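Local coordinates for protein transcriptional regulator (Rhodococcus sp., PDB 2O0Y) that probably binds DNA and regulates transcription as a member of the IclR family, whose N-terminal helix-turn-helix domain is joined to a larger C-terminal domain, at residues H36-L41 with T69-G74; A60-C63 with V67-S70; N115-I118 with S123-V126; L196-G199 with S205-L208. One frame throughout, in Å; residues are numbered along the deposited sequence.

Contact 1: residues H36-L41 with T69-G74; sequences HPTRSL and TSRADG
T38 meets R71 at the small three-stranded sheet of an IclR-type winged helix-turn-helix domain, in which hairpin 68-70/75-78 is the wing and 38-40 the other edge strand. Apolar contact comes first. The methyl CG2 of T38 touches the aliphatic part of the arginine, 3.8 Å from R71 CD, and also lies over one face of the guanidinium, 3.7 Å above its plane and displaced toward the rim. The two side chains cross at about a right angle. The arginine reaches this position by a bend in its chain (chi3 49°), so that one face of the guanidinium lies against the methyl.

The charged interaction lies within 71-74. R71 NH2 and D73 OD2, 3.3 Å apart, form a salt bridge that includes a weak hydrogen bond, and the carboxylate carbon D73 CG sits at the edge of the guanidinium, in its plane, while the methyl occupies a face. A type I turn from R71 to G74, closed by G74 N to R71 O at 3.0 Å, brings the acid back toward the arginine. Strand 75-78 adds S77, which both T38 and R71 touch.

Polar linkage between the segments is indirect. S40 stands at the N-cap of helix 41-48, and next to it a water accepts from L41 N at 2.7 Å and donates to G74 O at 2.6 Å.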
ATOM      1  N   HIS B  36       2.670  12.424 -12.770  1.00 26.10           N
ATOM      2  CA  HIS B  36       3.851  13.139 -12.285  1.00 27.17           C
ATOM      3  C   HIS B  36       4.113  12.704 -10.871  1.00 26.69           C
ATOM      4  O   HIS B  36       3.845  13.462  -9.921  1.00 28.63           O
ATOM      5  CB  HIS B  36       3.584  14.641 -12.263  1.00 27.27           C
ATOM      6  CG  HIS B  36       3.086  15.156 -13.576  1.00 26.68           C
ATOM      7  ND1 HIS B  36       1.743  15.327 -13.845  1.00 30.41           N
ATOM      8  CD2 HIS B  36       3.743  15.483 -14.714  1.00 28.99           C
ATOM      9  CE1 HIS B  36       1.594  15.775 -15.089  1.00 27.64           C
ATOM     10  NE2 HIS B  36       2.791  15.869 -15.641  1.00 27.09           N
ATOM     11  N   PRO B  37       4.592  11.469 -10.706  1.00 26.58           N
ATOM     12  CA  PRO B  37       4.841  10.915  -9.363  1.00 25.80           C
ATOM     13  C   PRO B  37       6.042  11.572  -8.640  1.00 26.32           C
ATOM     14  O   PRO B  37       6.119  11.502  -7.385  1.00 26.39           O
ATOM     15  CB  PRO B  37       5.086   9.421  -9.636  1.00 25.84           C
ATOM     16  CG  PRO B  37       5.597   9.390 -11.057  1.00 28.39           C
ATOM     17  CD  PRO B  37       4.858  10.485 -11.774  1.00 27.04           C
ATOM     18  N   THR B  38       6.957  12.213  -9.394  1.00 25.20           N
ATOM     19  CA  THR B  38       8.066  12.950  -8.772  1.00 24.53           C
ATOM     20  C   THR B  38       8.103  14.326  -9.387  1.00 24.54           C
ATOM     21  O   THR B  38       7.650  14.499 -10.520  1.00 22.39           O
ATOM     22  CB  THR B  38       9.449  12.271  -8.985  1.00 24.75           C
ATOM     23  OG1 THR B  38       9.786  12.379 -10.365  1.00 25.67           O
ATOM     24  CG2 THR B  38       9.404  10.750  -8.634  1.00 25.81           C
ATOM     25  N   ARG B  39       8.622  15.318  -8.648  1.00 24.63           N
ATOM     26  CA  ARG B  39       8.742  16.717  -9.136  1.00 24.35           C
ATOM     27  C   ARG B  39      10.060  17.239  -8.655  1.00 25.28           C
ATOM     28  O   ARG B  39      10.440  16.942  -7.500  1.00 27.23           O
ATOM     29  CB  ARG B  39       7.659  17.573  -8.464  1.00 23.04           C
ATOM     30  CG  ARG B  39       6.226  17.212  -8.921  1.00 25.04           C
ATOM     31  CD  ARG B  39       6.019  17.556 -10.410  1.00 27.42           C
ATOM     32  NE  ARG B  39       4.596  17.573 -10.743  1.00 22.85           N
ATOM     33  CZ  ARG B  39       4.063  18.075 -11.825  1.00 27.97           C
ATOM     34  NH1 ARG B  39       4.831  18.562 -12.811  1.00 24.22           N
ATOM     35  NH2 ARG B  39       2.728  18.030 -11.953  1.00 26.99           N
ATOM     36  N   SER B  40      10.737  18.029  -9.489  1.00 26.88           N
ATOM     37  CA  SER B  40      11.969  18.714  -9.118  1.00 25.54           C
ATOM     38  C   SER B  40      11.581  19.992  -8.416  1.00 25.95           C
ATOM     39  O   SER B  40      10.441  20.466  -8.506  1.00 24.26           O
ATOM     40  CB  SER B  40      12.727  19.100 -10.360  1.00 26.99           C
ATOM     41  OG  SER B  40      11.936  20.043 -11.086  1.00 26.13           O
ATOM     42  N   LEU B  41      12.537  20.616  -7.768  1.00 23.86           N
ATOM     43  CA  LEU B  41      12.249  21.869  -7.096  1.00 24.79           C
ATOM     44  C   LEU B  41      11.709  22.923  -8.107  1.00 25.12           C
ATOM     45  O   LEU B  41      10.768  23.663  -7.806  1.00 25.28           O
ATOM     46  CB  LEU B  41      13.561  22.372  -6.398  1.00 24.38           C
ATOM     47  CG  LEU B  41      13.571  23.783  -5.794  1.00 27.29           C
ATOM     48  CD1 LEU B  41      12.550  23.843  -4.630  1.00 29.33           C
ATOM     49  CD2 LEU B  41      14.999  24.131  -5.331  1.00 26.65           C
ATOM     50  N   THR B  69      10.406  12.814  -0.172  1.00 24.99           N
ATOM     51  CA  THR B  69      11.775  12.263  -0.158  1.00 27.62           C
ATOM     52  C   THR B  69      12.575  12.811  -1.314  1.00 28.67           C
ATOM     53  O   THR B  69      12.051  12.859  -2.416  1.00 28.85           O
ATOM     54  CB  THR B  69      11.694  10.773  -0.414  1.00 27.19           C
ATOM     55  OG1 THR B  69      11.007  10.237   0.680  1.00 27.35           O
ATOM     56  CG2 THR B  69      13.027  10.141  -0.449  1.00 26.98           C
ATOM     57  N   SER B  70      13.807  13.250  -1.054  1.00 28.90           N
ATOM     58  CA  SER B  70      14.689  13.828  -2.060  1.00 31.32           C
ATOM     59  C   SER B  70      15.321  12.662  -2.770  1.00 32.72           C
ATOM     60  O   SER B  70      15.939  11.836  -2.099  1.00 32.88           O
ATOM     61  CB  SER B  70      15.838  14.575  -1.324  1.00 31.50           C
ATOM     62  OG  SER B  70      16.595  15.350  -2.224  1.00 35.31           O
ATOM     63  N   ARG B  71      15.220  12.571  -4.096  1.00 33.16           N
ATOM     64  CA  ARG B  71      15.844  11.452  -4.816  1.00 35.28           C
ATOM     65  C   ARG B  71      17.185  11.839  -5.478  1.00 36.30           C
ATOM     66  O   ARG B  71      17.503  13.014  -5.629  1.00 36.83           O
ATOM     67  CB  ARG B  71      14.918  10.920  -5.876  1.00 34.82           C
ATOM     68  CG  ARG B  71      13.550  10.500  -5.343  1.00 36.73           C
ATOM     69  CD  ARG B  71      12.557  10.581  -6.444  1.00 41.28           C
ATOM     70  NE  ARG B  71      13.030   9.910  -7.654  1.00 47.70           N
ATOM     71  CZ  ARG B  71      12.695   8.672  -8.015  1.00 51.67           C
ATOM     72  NH1 ARG B  71      11.878   7.934  -7.249  1.00 52.57           N
ATOM     73  NH2 ARG B  71      13.182   8.172  -9.146  1.00 51.70           N
ATOM     74  N   ALA B  72      17.941  10.849  -5.917  1.00 37.92           N
ATOM     75  CA  ALA B  72      19.288  11.093  -6.437  1.00 38.79           C
ATOM     76  C   ALA B  72      19.262  11.938  -7.720  1.00 39.58           C
ATOM     77  O   ALA B  72      20.110  12.814  -7.896  1.00 40.01           O
ATOM     78  CB  ALA B  72      19.996   9.776  -6.670  1.00 39.38           C
ATOM     79  N   ASP B  73      18.285  11.665  -8.595  1.00 39.52           N
ATOM     80  CA  ASP B  73      18.046  12.448  -9.813  1.00 40.44           C
ATOM     81  C   ASP B  73      17.546  13.864  -9.545  1.00 40.71           C
ATOM     82  O   ASP B  73      16.991  14.476 -10.439  1.00 41.10           O
ATOM     83  CB  ASP B  73      17.036  11.744 -10.756  1.00 40.33           C
ATOM     84  CG  ASP B  73      15.638  11.541 -10.124  1.00 42.40           C
ATOM     85  OD1 ASP B  73      15.224  12.304  -9.217  1.00 40.26           O
ATOM     86  OD2 ASP B  73      14.929  10.605 -10.559  1.00 43.50           O
ATOM     87  N   GLY B  74      17.718  14.368  -8.319  1.00 41.32           N
ATOM     88  CA  GLY B  74      17.350  15.755  -7.967  1.00 39.65           C
ATOM     89  C   GLY B  74      15.869  16.013  -7.672  1.00 39.02           C
ATOM     90  O   GLY B  74      15.494  17.096  -7.149  1.00 39.54           O
TER
HETATM   91  O   HOH W   1      15.045  19.609  -7.725  1.00 27.05           O

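Contact 2: residues A60-C63 with V67-S70; sequences ATMC and VLTS
M62 O, in the last turn of helix 52-64, accepts from two successive backbone amides where the chain turns into strand 68-70. V67 N lies 2.9 Å from M62 O, with an angle of 139° at the hydrogen. L68 N gives a longer, weak bond to M62 O at 3.3 Å, though a straighter one at 160°. One carbonyl thus satisfies both donors, consistent with a tight exit from the helix. In addition, L68 O receives the CA-H of C63 at 3.4 Å from C63 CA, almost linear at 173°.

The side chains pack beside these bonds. M62, a selenomethionine, is bent at chi3, and its CE methyl ends against both V67 CG1, at 3.8 Å, and L68 CD1, at 3.9 Å. C63 SG lies beside L68 CB at 4.1 Å. L68 is therefore held between the sulfur of C63 and the bent end of M62, and an alanine here would probably take away the leucine side of the M62 CE packing and open a gap between helix and strand.

Helix 18-29 extends the apolar cluster through L28 and L29, which touch M62. Two hydroxyls find partners on the second subunit: T69 OG1 is hydrogen-bonded to Q120 OE1 of that subunit, and T61 OG1 to its V19 N. Such packing of helix 52-64, probably the recognition helix, against the first strand of the wing is typical of a winged helix-turn-helix domain.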
ATOM      1  N   ALA B  60      11.994  21.500   2.715  1.00 27.44           N
ATOM      2  CA  ALA B  60      12.852  21.110   3.831  1.00 27.12           C
ATOM      3  C   ALA B  60      12.053  20.514   5.013  1.00 27.97           C
ATOM      4  O   ALA B  60      12.358  19.407   5.479  1.00 27.34           O
ATOM      5  CB  ALA B  60      13.678  22.281   4.284  1.00 26.72           C
ATOM      6  N   THR B  61      11.040  21.241   5.502  1.00 26.85           N
ATOM      7  CA  THR B  61      10.204  20.740   6.599  1.00 27.49           C
ATOM      8  C   THR B  61       9.506  19.432   6.212  1.00 26.26           C
ATOM      9  O   THR B  61       9.458  18.487   7.005  1.00 24.17           O
ATOM     10  CB  THR B  61       9.115  21.774   7.040  1.00 29.65           C
ATOM     11  OG1 THR B  61       9.768  22.904   7.614  1.00 30.34           O
ATOM     12  CG2 THR B  61       8.261  21.182   8.153  1.00 31.30           C
HETATM   13  N   MSE B  62       8.968  19.380   4.994  1.00 25.03           N
HETATM   14  CA  MSE B  62       8.314  18.159   4.444  1.00 26.16           C
HETATM   15  C   MSE B  62       9.228  16.957   4.351  1.00 26.54           C
HETATM   16  O   MSE B  62       8.834  15.837   4.740  1.00 26.72           O
HETATM   17  CB  MSE B  62       7.711  18.512   3.056  1.00 26.71           C
HETATM   18  CG  MSE B  62       6.534  19.445   3.210  1.00 27.51           C
HETATM   19 SE   MSE B  62       6.002  20.370   1.523  1.00 39.20          SE
HETATM   20  CE  MSE B  62       4.852  18.874   0.745  1.00 29.56           C
ATOM     21  N   CYS B  63      10.473  17.170   3.888  1.00 26.31           N
ATOM     22  CA  CYS B  63      11.455  16.087   3.809  1.00 26.76           C
ATOM     23  C   CYS B  63      11.837  15.662   5.246  1.00 26.49           C
ATOM     24  O   CYS B  63      11.902  14.484   5.539  1.00 25.50           O
ATOM     25  CB  CYS B  63      12.725  16.553   3.078  1.00 28.21           C
ATOM     26  SG  CYS B  63      12.529  16.520   1.316  1.00 33.05           S
ATOM     27  N   VAL B  67       7.350  13.406   4.502  1.00 23.95           N
ATOM     28  CA  VAL B  67       6.166  13.666   3.635  1.00 22.63           C
ATOM     29  C   VAL B  67       6.682  13.671   2.226  1.00 24.22           C
ATOM     30  O   VAL B  67       5.966  13.284   1.326  1.00 23.72           O
ATOM     31  CB  VAL B  67       5.466  15.039   4.049  1.00 25.61           C
ATOM     32  CG1 VAL B  67       4.647  15.744   2.907  1.00 22.66           C
ATOM     33  CG2 VAL B  67       4.625  14.876   5.336  1.00 23.51           C
ATOM     34  N   LEU B  68       7.917  14.168   2.014  1.00 23.43           N
ATOM     35  CA  LEU B  68       8.525  14.077   0.701  1.00 24.06           C
ATOM     36  C   LEU B  68       9.857  13.399   0.892  1.00 25.51           C
ATOM     37  O   LEU B  68      10.346  13.359   2.023  1.00 24.98           O
ATOM     38  CB  LEU B  68       8.785  15.452   0.112  1.00 23.86           C
ATOM     39  CG  LEU B  68       7.584  16.290  -0.265  1.00 23.87           C
ATOM     40  CD1 LEU B  68       8.138  17.621  -0.881  1.00 24.26           C
ATOM     41  CD2 LEU B  68       6.669  15.620  -1.312  1.00 23.27           C
ATOM     42  N   THR B  69      10.406  12.814  -0.172  1.00 24.99           N
ATOM     43  CA  THR B  69      11.775  12.263  -0.158  1.00 27.62           C
ATOM     44  C   THR B  69      12.575  12.811  -1.314  1.00 28.67           C
ATOM     45  O   THR B  69      12.051  12.859  -2.416  1.00 28.85           O
ATOM     46  CB  THR B  69      11.694  10.773  -0.414  1.00 27.19           C
ATOM     47  OG1 THR B  69      11.007  10.237   0.680  1.00 27.35           O
ATOM     48  CG2 THR B  69      13.027  10.141  -0.449  1.00 26.98           C
ATOM     49  N   SER B  70      13.807  13.250  -1.054  1.00 28.90           N
ATOM     50  CA  SER B  70      14.689  13.828  -2.060  1.00 31.32           C
ATOM     51  C   SER B  70      15.321  12.662  -2.770  1.00 32.72           C
ATOM     52  O   SER B  70      15.939  11.836  -2.099  1.00 32.88           O
ATOM     53  CB  SER B  70      15.838  14.575  -1.324  1.00 31.50           C
ATOM     54  OG  SER B  70      16.595  15.350  -2.224  1.00 35.31           O
TER

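Contact 3: residues N115-I118 with S123-V126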
ATOM      1  N   ASN B 115     -20.493  -9.035  -7.437  1.00 27.04           N
ATOM      2  CA  ASN B 115     -19.154  -8.855  -6.811  1.00 29.00           C
ATOM      3  C   ASN B 115     -18.386  -7.796  -7.581  1.00 29.50           C
ATOM      4  O   ASN B 115     -18.381  -7.835  -8.814  1.00 29.49           O
ATOM      5  CB  ASN B 115     -18.370 -10.172  -6.941  1.00 28.84           C
ATOM      6  CG  ASN B 115     -18.937 -11.268  -6.035  1.00 33.70           C
ATOM      7  OD1 ASN B 115     -19.211 -11.023  -4.864  1.00 36.89           O
ATOM      8  ND2 ASN B 115     -19.170 -12.439  -6.588  1.00 36.91           N
ATOM      9  N   LEU B 116     -17.703  -6.888  -6.890  1.00 29.17           N
ATOM     10  CA  LEU B 116     -16.837  -5.941  -7.584  1.00 28.67           C
ATOM     11  C   LEU B 116     -15.442  -6.425  -7.277  1.00 27.92           C
ATOM     12  O   LEU B 116     -15.028  -6.411  -6.110  1.00 26.75           O
ATOM     13  CB  LEU B 116     -16.996  -4.500  -7.073  1.00 29.00           C
ATOM     14  CG  LEU B 116     -16.341  -3.378  -7.915  1.00 29.95           C
ATOM     15  CD1 LEU B 116     -17.034  -2.071  -7.632  1.00 36.07           C
ATOM     16  CD2 LEU B 116     -14.914  -3.150  -7.478  1.00 31.82           C
ATOM     17  N   TYR B 117     -14.709  -6.851  -8.303  1.00 27.15           N
ATOM     18  CA  TYR B 117     -13.370  -7.402  -8.073  1.00 27.93           C
ATOM     19  C   TYR B 117     -12.310  -6.476  -8.572  1.00 27.88           C
ATOM     20  O   TYR B 117     -12.540  -5.802  -9.565  1.00 26.87           O
ATOM     21  CB  TYR B 117     -13.213  -8.616  -8.954  1.00 28.41           C
ATOM     22  CG  TYR B 117     -13.783  -9.912  -8.517  1.00 28.26           C
ATOM     23  CD1 TYR B 117     -13.036 -10.752  -7.693  1.00 29.97           C
ATOM     24  CD2 TYR B 117     -15.041 -10.359  -8.988  1.00 28.22           C
ATOM     25  CE1 TYR B 117     -13.535 -12.001  -7.317  1.00 32.36           C
ATOM     26  CE2 TYR B 117     -15.525 -11.615  -8.636  1.00 28.83           C
ATOM     27  CZ  TYR B 117     -14.749 -12.430  -7.816  1.00 33.57           C
ATOM     28  OH  TYR B 117     -15.156 -13.683  -7.434  1.00 35.74           O
ATOM     29  N   ILE B 118     -11.140  -6.463  -7.908  1.00 27.69           N
ATOM     30  CA  ILE B 118      -9.943  -5.887  -8.489  1.00 27.07           C
ATOM     31  C   ILE B 118      -8.823  -6.928  -8.533  1.00 28.36           C
ATOM     32  O   ILE B 118      -8.950  -8.012  -7.946  1.00 28.52           O
ATOM     33  CB  ILE B 118      -9.490  -4.657  -7.623  1.00 28.00           C
ATOM     34  CG1 ILE B 118      -9.282  -5.100  -6.170  1.00 27.46           C
ATOM     35  CG2 ILE B 118     -10.534  -3.537  -7.711  1.00 25.62           C
ATOM     36  CD1 ILE B 118      -8.481  -4.110  -5.266  1.00 30.85           C
ATOM     37  N   SER B 123      -3.759 -12.107  -8.223  1.00 29.33           N
ATOM     38  CA  SER B 123      -4.974 -12.583  -7.594  1.00 29.44           C
ATOM     39  C   SER B 123      -6.115 -11.632  -7.900  1.00 29.93           C
ATOM     40  O   SER B 123      -5.876 -10.474  -8.280  1.00 29.70           O
ATOM     41  CB  SER B 123      -4.772 -12.604  -6.082  1.00 30.41           C
ATOM     42  OG  SER B 123      -3.695 -13.454  -5.731  1.00 31.58           O
ATOM     43  N   ARG B 124      -7.351 -12.116  -7.723  1.00 30.37           N
ATOM     44  CA  ARG B 124      -8.546 -11.290  -7.759  1.00 30.74           C
ATOM     45  C   ARG B 124      -9.113 -11.261  -6.349  1.00 30.57           C
ATOM     46  O   ARG B 124      -8.996 -12.251  -5.598  1.00 30.26           O
ATOM     47  CB  ARG B 124      -9.582 -11.844  -8.726  1.00 32.17           C
ATOM     48  CG  ARG B 124     -10.260 -13.143  -8.260  1.00 33.12           C
ATOM     49  CD  ARG B 124     -11.461 -13.535  -9.181  1.00 36.14           C
ATOM     50  NE  ARG B 124     -11.269 -14.939  -9.415  1.00 48.36           N
ATOM     51  CZ  ARG B 124     -11.905 -15.945  -8.834  1.00 47.72           C
ATOM     52  NH1 ARG B 124     -12.928 -15.765  -8.017  1.00 47.64           N
ATOM     53  NH2 ARG B 124     -11.516 -17.151  -9.144  1.00 47.31           N
ATOM     54  N   VAL B 125      -9.689 -10.114  -5.994  1.00 28.62           N
ATOM     55  CA  VAL B 125     -10.166  -9.834  -4.648  1.00 27.94           C
ATOM     56  C   VAL B 125     -11.475  -9.132  -4.794  1.00 27.72           C
ATOM     57  O   VAL B 125     -11.592  -8.160  -5.547  1.00 27.16           O
ATOM     58  CB  VAL B 125      -9.203  -8.892  -3.899  1.00 27.10           C
ATOM     59  CG1 VAL B 125      -9.594  -8.780  -2.412  1.00 28.02           C
ATOM     60  CG2 VAL B 125      -7.796  -9.421  -4.020  1.00 29.47           C
ATOM     61  N   VAL B 126     -12.474  -9.619  -4.074  1.00 28.07           N
ATOM     62  CA  VAL B 126     -13.771  -8.926  -4.006  1.00 26.59           C
ATOM     63  C   VAL B 126     -13.636  -7.817  -3.007  1.00 27.01           C
ATOM     64  O   VAL B 126     -13.222  -8.021  -1.844  1.00 26.18           O
ATOM     65  CB  VAL B 126     -14.940  -9.893  -3.609  1.00 28.08           C
ATOM     66  CG1 VAL B 126     -16.204  -9.168  -3.461  1.00 25.82           C
ATOM     67  CG2 VAL B 126     -15.102 -10.976  -4.676  1.00 29.51           C
TER
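Y117 takes the CG2 methyl of V126 over one face of its ring, a CH-pi contact with CG2 3.6 Å from the ring centroid and 25° off the normal. The two residues form a non-hydrogen-bonded antiparallel pair in the beta hairpin 113-120/123-130, part of the six-stranded sheet of the C-terminal, GAF-related domain.

R124 runs alongside the ring, pointing the same way, with R124 CD 3.2 Å from Y117 CE1. Its CG lies between the backbone N and the carbonyl carbon (chi1 71°), which keeps the aliphatic chain beside the tyrosine, and the ring and guanidinium planes stand 70° apart. At its end R124 NH1 donates to Y117 OH at 3.1 Å, in a bent bond with the hydroxyl somewhat out of the guanidinium plane. A phenylalanine in place of Y117 would probably leave R124 NH1 without this hydroxyl acceptor.

On the same side of the sheet, N115 OD1 approaches V126 CG1 while taking its hydrogen bond from Q129, and A153 of helix 152-157 touches both Y117 and R124. I118 and V125, facing the other side, are the hydrogen-bonded pair: I118 N reaches V125 O at 2.9 Å, and V125 N returns to I118 O at 3.0 Å.

Contact 4: residues L196-G199 with S205-L208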
ATOM      1  N   LEU B 196     -18.435 -14.662 -20.060  1.00 27.94           N
ATOM      2  CA  LEU B 196     -19.499 -15.496 -19.504  1.00 28.33           C
ATOM      3  C   LEU B 196     -18.960 -16.926 -19.539  1.00 28.87           C
ATOM      4  O   LEU B 196     -18.723 -17.452 -20.618  1.00 26.44           O
ATOM      5  CB  LEU B 196     -20.781 -15.342 -20.354  1.00 28.05           C
ATOM      6  CG  LEU B 196     -21.882 -16.386 -20.116  1.00 28.49           C
ATOM      7  CD1 LEU B 196     -22.468 -16.221 -18.736  1.00 23.13           C
ATOM      8  CD2 LEU B 196     -22.948 -16.135 -21.144  1.00 29.56           C
ATOM      9  N   VAL B 197     -18.704 -17.504 -18.363  1.00 29.24           N
ATOM     10  CA  VAL B 197     -18.029 -18.799 -18.277  1.00 31.42           C
ATOM     11  C   VAL B 197     -18.833 -19.722 -17.352  1.00 31.90           C
ATOM     12  O   VAL B 197     -19.539 -19.237 -16.440  1.00 30.91           O
ATOM     13  CB  VAL B 197     -16.603 -18.634 -17.674  1.00 31.83           C
ATOM     14  CG1 VAL B 197     -15.787 -17.587 -18.445  1.00 33.10           C
ATOM     15  CG2 VAL B 197     -16.687 -18.229 -16.257  1.00 33.77           C
ATOM     16  N   HIS B 198     -18.688 -21.030 -17.546  1.00 31.80           N
ATOM     17  CA  HIS B 198     -19.418 -22.036 -16.736  1.00 32.69           C
ATOM     18  C   HIS B 198     -18.476 -23.100 -16.175  1.00 32.82           C
ATOM     19  O   HIS B 198     -17.716 -23.691 -16.921  1.00 32.84           O
ATOM     20  CB  HIS B 198     -20.464 -22.737 -17.596  1.00 33.22           C
ATOM     21  CG  HIS B 198     -21.339 -21.811 -18.383  1.00 34.40           C
ATOM     22  ND1 HIS B 198     -22.438 -21.176 -17.839  1.00 36.85           N
ATOM     23  CD2 HIS B 198     -21.292 -21.435 -19.683  1.00 35.63           C
ATOM     24  CE1 HIS B 198     -23.024 -20.442 -18.770  1.00 36.97           C
ATOM     25  NE2 HIS B 198     -22.353 -20.592 -19.901  1.00 36.86           N
ATOM     26  N   GLY B 199     -18.509 -23.341 -14.874  1.00 33.10           N
ATOM     27  CA  GLY B 199     -17.817 -24.503 -14.317  1.00 33.30           C
ATOM     28  C   GLY B 199     -16.299 -24.389 -14.332  1.00 34.31           C
ATOM     29  O   GLY B 199     -15.596 -25.390 -14.261  1.00 32.95           O
ATOM     30  N   SER B 205     -21.008 -23.739 -10.793  1.00 29.57           N
ATOM     31  CA  SER B 205     -20.942 -22.267 -10.751  1.00 31.14           C
ATOM     32  C   SER B 205     -20.723 -21.661 -12.131  1.00 30.99           C
ATOM     33  O   SER B 205     -20.186 -22.333 -13.030  1.00 32.41           O
ATOM     34  CB  SER B 205     -19.859 -21.780  -9.795  1.00 32.20           C
ATOM     35  OG  SER B 205     -18.607 -22.319 -10.201  1.00 39.16           O
ATOM     36  N   SER B 206     -21.206 -20.432 -12.331  1.00 29.63           N
ATOM     37  CA  SER B 206     -21.048 -19.702 -13.593  1.00 29.03           C
ATOM     38  C   SER B 206     -20.834 -18.269 -13.222  1.00 28.55           C
ATOM     39  O   SER B 206     -21.139 -17.869 -12.106  1.00 27.70           O
ATOM     40  CB  SER B 206     -22.286 -19.769 -14.518  1.00 28.93           C
ATOM     41  OG  SER B 206     -22.503 -21.057 -15.049  1.00 27.95           O
ATOM     42  N   GLY B 207     -20.326 -17.490 -14.163  1.00 27.14           N
ATOM     43  CA  GLY B 207     -20.010 -16.099 -13.860  1.00 25.75           C
ATOM     44  C   GLY B 207     -20.151 -15.274 -15.112  1.00 25.30           C
ATOM     45  O   GLY B 207     -19.848 -15.749 -16.218  1.00 26.02           O
ATOM     46  N   LEU B 208     -20.664 -14.059 -14.969  1.00 25.26           N
ATOM     47  CA  LEU B 208     -20.640 -13.099 -16.082  1.00 25.98           C
ATOM     48  C   LEU B 208     -19.898 -11.882 -15.524  1.00 26.43           C
ATOM     49  O   LEU B 208     -20.278 -11.386 -14.467  1.00 25.61           O
ATOM     50  CB  LEU B 208     -22.071 -12.691 -16.418  1.00 26.69           C
ATOM     51  CG  LEU B 208     -22.350 -11.471 -17.306  1.00 27.63           C
ATOM     52  CD1 LEU B 208     -21.822 -11.664 -18.752  1.00 29.00           C
ATOM     53  CD2 LEU B 208     -23.848 -11.269 -17.314  1.00 27.43           C
TER
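H198 and S206 meet through their side chains: H198 ND1 and S206 OG lie 2.8 Å apart in a hydrogen bond whose donor may be either atom, with the hydroxyl at the edge of the imidazole and near its plane. Both first torsions (chi1 -49° and -69°) place the outer atoms beside their own backbone N, which brings the ring nitrogen over to the serine.

This pair is non-hydrogen-bonded in the backbone, and the bonds flank it. V197 and G207 exchange two, V197 N to G207 O and G207 N to V197 O, each 3.0 Å. At the hairpin end G199 N donates to S205 O at 2.7 Å. The CA-H of L196 also points at G207 O, 3.3 Å from L196 CA.

L196 CB and L208 CD1, at 4.1 Å, make a looser apolar pair on the side that carries H198 and S206.

Further out, T229 OG1 gives the S206 hydroxyl a second partner, F232 packs on L196 and S206, and helix 237-254 meets L208 through Y240, I241 and T244. With strand axes 174° apart in direction and 4.8 Å at closest approach, this is a regular antiparallel beta hairpin, 195-198/205-213, at the edge, within this chain, of the six-stranded sheet of the IclR C-terminal domain.

In the fold
Contacts 1 and 2 belong to the helix-turn-helix domain, which probably binds DNA, and share T69 and S70, with centres about 10 Å apart. They differ in depth: contact 1 is a surface touch, small and mainly apolar, bridged by a water, whereas contact 2 is buried and relies on a helix-end carbonyl and packed side chains. Contacts 3 and 4 lie in the C-terminal domain as hairpins of one sheet, their centres about 15 Å apart. Contact 3 sits near the chain's centre, in the buried core, joining strands by ring packing and a tyrosine-arginine bond; contact 4, at a sheet edge, is partly buried and more backbone-dominated. Contacts 2 and 4, about 50 Å apart between centres, are on opposite sides of the chain's centre.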